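Aminotransferase, classes I and II (Silicibacter pomeroyi DSS-3, PDB 3H14) probably catalyses the transfer of an amino group from L-aspartate to 2-oxoglutarate, using pyridoxal 5'-phosphate as cofactor. Local coordinates at residues Glu201-Ile206 with Ala313-Ala318. Sequence-based numbering, arbitrary orientation.
Sequences EIYHGI and AFYVYA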
# COMPACT_ATOMS: atom_id res chain seq x y z
N GLU A 201 -5.13 -5.72 0.04
CA GLU A 201 -4.97 -6.15 -1.34
C GLU A 201 -4.95 -4.90 -2.25
O GLU A 201 -5.18 -4.98 -3.46
CB GLU A 201 -6.06 -7.16 -1.70
CG GLU A 201 -6.01 -8.36 -0.72
CD GLU A 201 -6.84 -9.58 -1.05
OE1 GLU A 201 -7.65 -9.59 -2.03
OE2 GLU A 201 -6.69 -10.57 -0.28
N ILE A 202 -4.61 -3.77 -1.65
CA ILE A 202 -4.65 -2.45 -2.30
C ILE A 202 -3.80 -2.41 -3.58
O ILE A 202 -4.18 -1.77 -4.56
CB ILE A 202 -4.27 -1.35 -1.24
CG1 ILE A 202 -5.50 -1.17 -0.33
CG2 ILE A 202 -3.81 0.04 -1.86
CD1 ILE A 202 -5.25 -0.44 0.94
N TYR A 203 -2.69 -3.14 -3.61
CA TYR A 203 -1.82 -3.11 -4.81
C TYR A 203 -2.08 -4.22 -5.82
O TYR A 203 -1.39 -4.29 -6.84
CB TYR A 203 -0.31 -3.11 -4.40
CG TYR A 203 0.13 -1.84 -3.76
CD1 TYR A 203 0.59 -0.77 -4.54
CD2 TYR A 203 0.10 -1.68 -2.37
CE1 TYR A 203 0.99 0.43 -3.96
CE2 TYR A 203 0.50 -0.50 -1.78
CZ TYR A 203 0.94 0.55 -2.60
OH TYR A 203 1.35 1.72 -2.05
N HIS A 204 -3.08 -5.08 -5.57
CA HIS A 204 -3.52 -6.03 -6.61
C HIS A 204 -3.77 -5.35 -7.96
O HIS A 204 -4.35 -4.29 -8.02
CB HIS A 204 -4.78 -6.80 -6.18
CG HIS A 204 -4.50 -7.85 -5.15
ND1 HIS A 204 -5.26 -8.99 -5.01
CD2 HIS A 204 -3.52 -7.93 -4.22
CE1 HIS A 204 -4.77 -9.72 -4.02
NE2 HIS A 204 -3.71 -9.10 -3.52
N GLY A 205 -3.36 -6.01 -9.04
CA GLY A 205 -3.35 -5.42 -10.37
C GLY A 205 -1.94 -5.02 -10.80
O GLY A 205 -1.58 -5.17 -11.96
N ILE A 206 -1.15 -4.49 -9.85
CA ILE A 206 0.24 -4.09 -10.12
C ILE A 206 1.20 -5.25 -9.81
O ILE A 206 1.83 -5.37 -8.72
CB ILE A 206 0.64 -2.80 -9.36
CG1 ILE A 206 -0.31 -1.67 -9.75
CG2 ILE A 206 2.09 -2.40 -9.74
CD1 ILE A 206 -0.10 -0.37 -8.99
N ALA A 313 3.58 -4.24 -6.78
CA ALA A 313 3.63 -2.79 -6.51
C ALA A 313 4.76 -2.10 -7.32
O ALA A 313 5.21 -2.64 -8.34
CB ALA A 313 3.80 -2.50 -5.01
N PHE A 314 5.20 -0.93 -6.87
CA PHE A 314 6.24 -0.17 -7.59
C PHE A 314 7.29 0.42 -6.65
O PHE A 314 7.64 1.61 -6.73
CB PHE A 314 5.61 0.93 -8.46
CG PHE A 314 4.45 1.66 -7.81
CD1 PHE A 314 4.59 2.29 -6.61
CD2 PHE A 314 3.22 1.76 -8.46
CE1 PHE A 314 3.55 2.98 -6.04
CE2 PHE A 314 2.16 2.45 -7.88
CZ PHE A 314 2.32 3.04 -6.67
N TYR A 315 7.79 -0.43 -5.77
CA TYR A 315 8.77 -0.07 -4.77
C TYR A 315 9.97 -1.00 -4.83
O TYR A 315 9.85 -2.20 -5.17
CB TYR A 315 8.16 -0.22 -3.37
CG TYR A 315 6.92 0.61 -3.14
CD1 TYR A 315 6.98 1.98 -3.30
CD2 TYR A 315 5.71 0.03 -2.77
CE1 TYR A 315 5.85 2.77 -3.13
CE2 TYR A 315 4.58 0.81 -2.58
CZ TYR A 315 4.66 2.18 -2.75
OH TYR A 315 3.59 3.01 -2.57
N VAL A 316 11.12 -0.44 -4.44
CA VAL A 316 12.30 -1.25 -4.12
C VAL A 316 12.76 -0.85 -2.74
O VAL A 316 12.96 0.32 -2.48
CB VAL A 316 13.48 -1.03 -5.14
CG1 VAL A 316 14.67 -1.89 -4.73
CG2 VAL A 316 13.06 -1.38 -6.54
N TYR A 317 12.91 -1.84 -1.85
CA TYR A 317 13.30 -1.65 -0.49
C TYR A 317 14.72 -2.18 -0.33
O TYR A 317 14.95 -3.39 -0.57
CB TYR A 317 12.37 -2.45 0.42
CG TYR A 317 12.52 -2.15 1.86
CD1 TYR A 317 12.23 -0.89 2.33
CD2 TYR A 317 12.89 -3.12 2.78
CE1 TYR A 317 12.34 -0.59 3.63
CE2 TYR A 317 12.98 -2.84 4.11
CZ TYR A 317 12.71 -1.57 4.53
OH TYR A 317 12.78 -1.22 5.85
N ALA A 318 15.62 -1.29 0.03
CA ALA A 318 17.07 -1.55 -0.02
C ALA A 318 17.64 -1.46 1.36
O ALA A 318 17.34 -0.54 2.10
CB ALA A 318 17.81 -0.50 -0.92
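The hydroxyls of Y203 and Y315 share a short hydrogen bond, OH to OH 2.6 Å, that joins two buried rings. A phenol hydroxyl can donate or accept a hydrogen bond, which suits tyrosine on both sides. The two side chains cross at about a right angle, and the edge of Y315 is turned toward the Y203 ring in an offset edge-to-face pair, planes at 76°, bringing Y315 CE2 to 3.6 Å from Y203 CZ. Y203 presents its own edge to F314: CE1 lies 4.0 Å from F314 CZ in a T-shaped pair, planes at 88°. With its CG turned anti to its carbonyl carbon (chi1 -70°), Y203 reaches across from a type I turn, and the methyl of A313, small enough to fit beside the ring, approaches CD1 to 3.7 Å. A phenylalanine in place of Y203 lacks the hydroxyl and would probably leave the buried one of Y315 without this partner.

The backbones are tied as well, A313 N donating to I206 O at 2.8 Å. I206 suits its place because its branches diverge: CG2 packs against the A313 backbone, while CD1 reaches F314 CE2 at 3.8 Å. G205 lets the intervening type II turn form, since at its backbone angles, with positive phi, a CB would collide with the carbonyl O of H204.

The contact joins the large and small domains of the fold type I aminotransferase architecture. Segment 201-206 follows strand 196-200 of the large domain's seven-stranded sheet, while 313-318 runs from a short loop into, and along most of, strand 315-319, at the edge of the small domain's sheet, where F314 and Y315 also pack on strand 356-360. Y203 touches K230, and Y288 of helix 278-302 meets both I206 and F314.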